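Local coordinates for anabena Tic22 (Anabaena sp., PDB 4EV1), which probably acts as a chaperone in protein transport, as a cyanobacterial member of the Tic22-like family associated with thylakoids, at residues Q72-V75 and K76-V80; A82-L85 and G86-Y89. All coordinates share one frame; numbering follows the deposited sequence.

Interactions 1 and 2 sit at the two ends of strand 79-84 and follow one another along the chain, their centres about 22 Å apart. In interaction 1 helix 69-75 turns into the strand; in interaction 2 the strand turns into helix 85-94. Their residues do not touch each other, but both pack against strand 15-20, the antiparallel neighbour of strand 79-84. Interaction 1 is peripheral, its centre about 24 Å from that of the chain, whereas interaction 2 lies about 9 Å from it. A bound 2-[N-cyclohexylamino]ethane sulfonic acid, probably from the crystallisation liquor, comes to about 4 Å from the side chain of Leu-85.

Interaction 1 (Q72-V75 and K76-V80); sequences QEIV and KSLQV
Lys-76 N bonds back to Glu-73 O at 3.1 Å as helix 69-75 gives way to the strand. Two further bonds follow in the same three-residue step, Ser-77 N to Ile-74 O and Leu-78 N to Val-75 O, both weak and 3.5 Å long, the second nearly straight. Residues Val-75 to Leu-78 form a type I beta turn. Water 1 donates to Glu-73 O at 2.8 Å and has a weak bond to Ser-77 OG, bridging the backbone to the serine hydroxyl.

The lysine chain runs back along the last turn of the helix, with CG anti to its own carbonyl carbon (chi1 -70°), which lays Lys-76 CG 3.4 Å from Gln-72 O. Its outer end meets Glu-73, whose chain bends at chi2 and crosses it obliquely; Glu-73 OE1 and Lys-76 NZ form a long salt bridge of 4.0 Å at the exposed surface.

Leu-78 points back toward the helix. Leu-78 CG lies 3.5 Å from Ile-74 O, and Leu-78 CD1 is 4.2 Å from Ile-74 CG2, with Val-75 CG1 slightly farther off. Leu-61 of helix 51-63 and Val-19 of strand 15-20 also touch this leucine. A serine here would probably open a gap and lose the apolar contact against Ile-74, Val-75, Leu-61 and Val-19.

Arg-62 NH2 binds both Val-75 O and Leu-78 O, tying the two ends of the turn to helix 51-63. This is a helix-to-strand connection through a type I beta turn, with an apolar residue folded back over the helix end before the chain enters strand 79-84.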
ATOM      1  N   GLN A  72       8.537 -28.290   3.802  1.00 46.94           N
ATOM      2  CA  GLN A  72       8.682 -29.025   2.506  1.00 48.54           C
ATOM      3  C   GLN A  72       7.412 -29.129   1.697  1.00 47.97           C
ATOM      4  O   GLN A  72       7.402 -28.960   0.490  1.00 47.98           O
ATOM      5  CB  GLN A  72       9.103 -30.487   2.733  1.00 49.61           C
ATOM      6  CG  GLN A  72      10.547 -30.851   2.442  1.00 53.21           C
ATOM      7  CD  GLN A  72      10.879 -32.280   2.922  1.00 56.34           C
ATOM      8  OE1 GLN A  72      10.019 -33.166   2.925  1.00 59.52           O
ATOM      9  NE2 GLN A  72      12.114 -32.490   3.346  1.00 60.44           N
ATOM     10  N   GLU A  73       6.350 -29.511   2.372  1.00 48.25           N
ATOM     11  CA  GLU A  73       5.087 -29.750   1.705  1.00 48.68           C
ATOM     12  C   GLU A  73       4.559 -28.374   1.222  1.00 46.83           C
ATOM     13  O   GLU A  73       4.210 -28.210   0.044  1.00 46.38           O
ATOM     14  CB  GLU A  73       4.143 -30.449   2.683  1.00 50.01           C
ATOM     15  CG  GLU A  73       2.742 -30.745   2.182  1.00 53.67           C
ATOM     16  CD  GLU A  73       2.657 -31.949   1.250  1.00 59.80           C
ATOM     17  OE1 GLU A  73       3.696 -32.413   0.703  1.00 63.42           O
ATOM     18  OE2 GLU A  73       1.516 -32.426   1.049  1.00 65.04           O
ATOM     19  N   ILE A  74       4.589 -27.408   2.145  1.00 44.69           N
ATOM     20  CA  ILE A  74       4.107 -26.051   1.954  1.00 43.35           C
ATOM     21  C   ILE A  74       4.687 -25.310   0.743  1.00 41.01           C
ATOM     22  O   ILE A  74       3.927 -24.721  -0.055  1.00 40.70           O
ATOM     23  CB  ILE A  74       4.395 -25.210   3.200  1.00 42.85           C
ATOM     24  CG1 ILE A  74       3.316 -25.472   4.250  1.00 45.37           C
ATOM     25  CG2 ILE A  74       4.435 -23.723   2.844  1.00 43.45           C
ATOM     26  CD1 ILE A  74       3.684 -24.984   5.631  1.00 46.15           C
ATOM     27  N   VAL A  75       6.010 -25.328   0.612  1.00 38.29           N
ATOM     28  CA  VAL A  75       6.683 -24.641  -0.493  1.00 37.73           C
ATOM     29  C   VAL A  75       6.285 -25.171  -1.881  1.00 37.65           C
ATOM     30  O   VAL A  75       6.385 -24.448  -2.847  1.00 38.36           O
ATOM     31  CB  VAL A  75       8.247 -24.675  -0.360  1.00 37.62           C
ATOM     32  CG1 VAL A  75       8.674 -24.039   0.953  1.00 37.58           C
ATOM     33  CG2 VAL A  75       8.812 -26.120  -0.503  1.00 39.44           C
ATOM     34  N   LYS A  76       5.815 -26.411  -1.970  1.00 38.17           N
ATOM     35  CA  LYS A  76       5.499 -27.000  -3.270  1.00 39.06           C
ATOM     36  C   LYS A  76       4.431 -26.233  -4.081  1.00 37.62           C
ATOM     37  O   LYS A  76       4.488 -26.212  -5.319  1.00 39.30           O
ATOM     38  CB  LYS A  76       5.066 -28.448  -3.119  1.00 40.28           C
ATOM     39  CG  LYS A  76       6.192 -29.424  -2.697  1.00 44.19           C
ATOM     40  CD  LYS A  76       5.587 -30.735  -2.218  1.00 47.85           C
ATOM     41  CE  LYS A  76       6.603 -31.905  -2.182  1.00 50.98           C
ATOM     42  NZ  LYS A  76       5.909 -33.187  -2.528  1.00 53.39           N
ATOM     43  N   SER A  77       3.478 -25.613  -3.383  1.00 34.79           N
ATOM     44  CA  SER A  77       2.363 -24.873  -4.009  1.00 34.17           C
ATOM     45  C   SER A  77       2.303 -23.368  -3.729  1.00 31.89           C
ATOM     46  O   SER A  77       1.270 -22.720  -4.004  1.00 33.69           O
ATOM     47  CB  SER A  77       1.064 -25.511  -3.548  1.00 34.35           C
ATOM     48  OG  SER A  77       0.837 -26.717  -4.284  1.00 40.46           O
ATOM     49  N   LEU A  78       3.386 -22.767  -3.260  1.00 30.07           N
ATOM     50  CA  LEU A  78       3.367 -21.310  -2.978  1.00 28.14           C
ATOM     51  C   LEU A  78       3.476 -20.460  -4.228  1.00 27.20           C
ATOM     52  O   LEU A  78       4.255 -20.769  -5.120  1.00 26.33           O
ATOM     53  CB  LEU A  78       4.523 -20.942  -2.073  1.00 28.72           C
ATOM     54  CG  LEU A  78       4.416 -21.355  -0.647  1.00 31.18           C
ATOM     55  CD1 LEU A  78       5.667 -20.838   0.036  1.00 32.52           C
ATOM     56  CD2 LEU A  78       3.121 -20.840   0.015  1.00 27.92           C
ATOM     57  N   GLN A  79       2.724 -19.359  -4.257  1.00 24.56           N
ATOM     58  CA  GLN A  79       2.712 -18.413  -5.328  1.00 24.90           C
ATOM     59  C   GLN A  79       2.272 -17.053  -4.776  1.00 23.54           C
ATOM     60  O   GLN A  79       1.827 -16.930  -3.638  1.00 24.43           O
ATOM     61  CB  GLN A  79       1.745 -18.850  -6.398  1.00 25.26           C
ATOM     62  CG  GLN A  79       0.224 -18.801  -5.971  1.00 25.33           C
ATOM     63  CD  GLN A  79      -0.697 -19.204  -7.109  1.00 27.25           C
ATOM     64  OE1 GLN A  79      -0.674 -20.340  -7.563  1.00 25.42           O
ATOM     65  NE2 GLN A  79      -1.489 -18.255  -7.598  1.00 26.93           N
ATOM     66  N   VAL A  80       2.401 -16.045  -5.606  1.00 23.97           N
ATOM     67  CA  VAL A  80       1.973 -14.720  -5.282  1.00 23.89           C
ATOM     68  C   VAL A  80       0.550 -14.573  -5.819  1.00 25.51           C
ATOM     69  O   VAL A  80       0.303 -14.886  -6.989  1.00 25.65           O
ATOM     70  CB  VAL A  80       2.855 -13.657  -5.952  1.00 23.96           C
ATOM     71  CG1 VAL A  80       2.342 -12.211  -5.599  1.00 23.10           C
ATOM     72  CG2 VAL A  80       4.309 -13.797  -5.514  1.00 23.65           C
TER
HETATM   73  O   HOH W   1       2.077 -28.087  -1.721  1.00 61.55           O

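Interaction 2 (A82-L85 and G86-Y89); sequences AVPL and GVIY
Val-83 meets the first turn of helix 85-94 through one methyl group, CG1, at a point where it touches two side chains. This branch is anti to the backbone N (chi1 -176°), and Val-83 CG1 approaches Ile-88 CG1 to 3.8 Å and Val-87 CB to 4.0 Å; the valine crosses both partners at about a right angle. Beside it, Val-87 uses its CG2 methyl for the proline: Val-87 CG2 rests against the ring of Pro-84, 3.7 Å from Pro-84 CG and almost as near CD, the two side chains crossing at a slant. Val-87 thus meets Val-83 mainly through CB and Pro-84 through CG2.

Leu-85 is turned the other way. Its side chain touches Ile-16 and Phe-106, while Ile-88, three residues on, also reaches Ile-16 and the two phenylalanines Phe-104 and Phe-106 of strand 102-107. Tyr-89 leads away too, and its OH is bonded to Gln-197 and Glu-4.

Pro-84 is the N-cap of the helix, and Pro-84 O receives a weak bond from Val-87 N at 3.1 Å. The first regular helical bond is stronger: Tyr-89 N to Leu-85 O, 2.9 Å and almost straight at 175°.

Between the side chains of the two segments the contact is wholly apolar, so its hold comes from fit and from burying carbon surface, while direction is supplied by the backbone bonds that set the helix off from the strand's end.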
ATOM      1  N   ALA A  82      -2.362 -11.476  -6.181  1.00 23.98           N
ATOM      2  CA  ALA A  82      -2.612 -10.038  -6.161  1.00 24.09           C
ATOM      3  C   ALA A  82      -4.049  -9.753  -5.620  1.00 23.91           C
ATOM      4  O   ALA A  82      -5.029 -10.337  -6.096  1.00 24.71           O
ATOM      5  CB  ALA A  82      -2.431  -9.499  -7.573  1.00 23.31           C
ATOM      6  N   VAL A  83      -4.139  -8.964  -4.556  1.00 23.83           N
ATOM      7  CA  VAL A  83      -5.422  -8.605  -3.913  1.00 24.37           C
ATOM      8  C   VAL A  83      -5.539  -7.042  -3.891  1.00 24.78           C
ATOM      9  O   VAL A  83      -4.593  -6.344  -3.493  1.00 26.76           O
ATOM     10  CB  VAL A  83      -5.470  -9.180  -2.460  1.00 24.81           C
ATOM     11  CG1 VAL A  83      -6.863  -8.910  -1.733  1.00 24.68           C
ATOM     12  CG2 VAL A  83      -5.063 -10.724  -2.457  1.00 26.02           C
ATOM     13  N   PRO A  84      -6.684  -6.490  -4.278  1.00 23.58           N
ATOM     14  CA  PRO A  84      -6.842  -5.073  -4.137  1.00 24.39           C
ATOM     15  C   PRO A  84      -6.773  -4.655  -2.649  1.00 22.77           C
ATOM     16  O   PRO A  84      -7.286  -5.327  -1.779  1.00 22.98           O
ATOM     17  CB  PRO A  84      -8.241  -4.795  -4.733  1.00 25.16           C
ATOM     18  CG  PRO A  84      -8.737  -6.042  -5.291  1.00 25.17           C
ATOM     19  CD  PRO A  84      -7.899  -7.146  -4.803  1.00 25.56           C
ATOM     20  N   LEU A  85      -6.140  -3.540  -2.368  1.00 23.35           N
ATOM     21  CA  LEU A  85      -5.970  -3.098  -0.981  1.00 23.13           C
ATOM     22  C   LEU A  85      -7.275  -2.864  -0.252  1.00 23.15           C
ATOM     23  O   LEU A  85      -7.363  -3.177   0.934  1.00 23.69           O
ATOM     24  CB  LEU A  85      -5.098  -1.858  -0.914  1.00 23.75           C
ATOM     25  CG  LEU A  85      -4.885  -1.181   0.436  1.00 23.14           C
ATOM     26  CD1 LEU A  85      -4.194  -2.116   1.454  1.00 25.44           C
ATOM     27  CD2 LEU A  85      -4.018   0.031   0.160  1.00 26.99           C
ATOM     28  N   GLY A  86      -8.312  -2.401  -0.964  1.00 24.03           N
ATOM     29  CA  GLY A  86      -9.628  -2.194  -0.341  1.00 25.18           C
ATOM     30  C   GLY A  86     -10.312  -3.440   0.146  1.00 25.50           C
ATOM     31  O   GLY A  86     -11.015  -3.408   1.152  1.00 25.65           O
ATOM     32  N   VAL A  87     -10.043  -4.574  -0.504  1.00 25.55           N
ATOM     33  CA  VAL A  87     -10.554  -5.852  -0.043  1.00 25.44           C
ATOM     34  C   VAL A  87      -9.947  -6.237   1.303  1.00 25.82           C
ATOM     35  O   VAL A  87     -10.637  -6.677   2.211  1.00 26.54           O
ATOM     36  CB  VAL A  87     -10.263  -6.956  -1.074  1.00 25.60           C
ATOM     37  CG1 VAL A  87     -10.703  -8.317  -0.560  1.00 26.35           C
ATOM     38  CG2 VAL A  87     -10.988  -6.624  -2.414  1.00 26.87           C
ATOM     39  N   ILE A  88      -8.640  -6.071   1.441  1.00 26.11           N
ATOM     40  CA  ILE A  88      -7.982  -6.279   2.715  1.00 25.63           C
ATOM     41  C   ILE A  88      -8.477  -5.313   3.787  1.00 25.18           C
ATOM     42  O   ILE A  88      -8.758  -5.736   4.907  1.00 27.14           O
ATOM     43  CB  ILE A  88      -6.439  -6.203   2.542  1.00 25.58           C
ATOM     44  CG1 ILE A  88      -5.959  -7.339   1.624  1.00 26.85           C
ATOM     45  CG2 ILE A  88      -5.736  -6.306   3.902  1.00 26.44           C
ATOM     46  CD1 ILE A  88      -4.471  -7.287   1.335  1.00 28.56           C
ATOM     47  N   TYR A  89      -8.543  -4.027   3.469  1.00 27.29           N
ATOM     48  CA  TYR A  89      -9.105  -3.014   4.370  1.00 28.71           C
ATOM     49  C   TYR A  89     -10.507  -3.460   4.874  1.00 29.78           C
ATOM     50  O   TYR A  89     -10.758  -3.567   6.079  1.00 29.10           O
ATOM     51  CB  TYR A  89      -9.245  -1.678   3.623  1.00 30.19           C
ATOM     52  CG  TYR A  89      -9.978  -0.592   4.410  1.00 33.89           C
ATOM     53  CD1 TYR A  89      -9.407  -0.023   5.531  1.00 38.07           C
ATOM     54  CD2 TYR A  89     -11.248  -0.163   4.023  1.00 37.34           C
ATOM     55  CE1 TYR A  89     -10.087   0.975   6.265  1.00 41.60           C
ATOM     56  CE2 TYR A  89     -11.931   0.807   4.725  1.00 40.87           C
ATOM     57  CZ  TYR A  89     -11.344   1.396   5.836  1.00 41.65           C
ATOM     58  OH  TYR A  89     -12.040   2.370   6.525  1.00 45.41           O
TER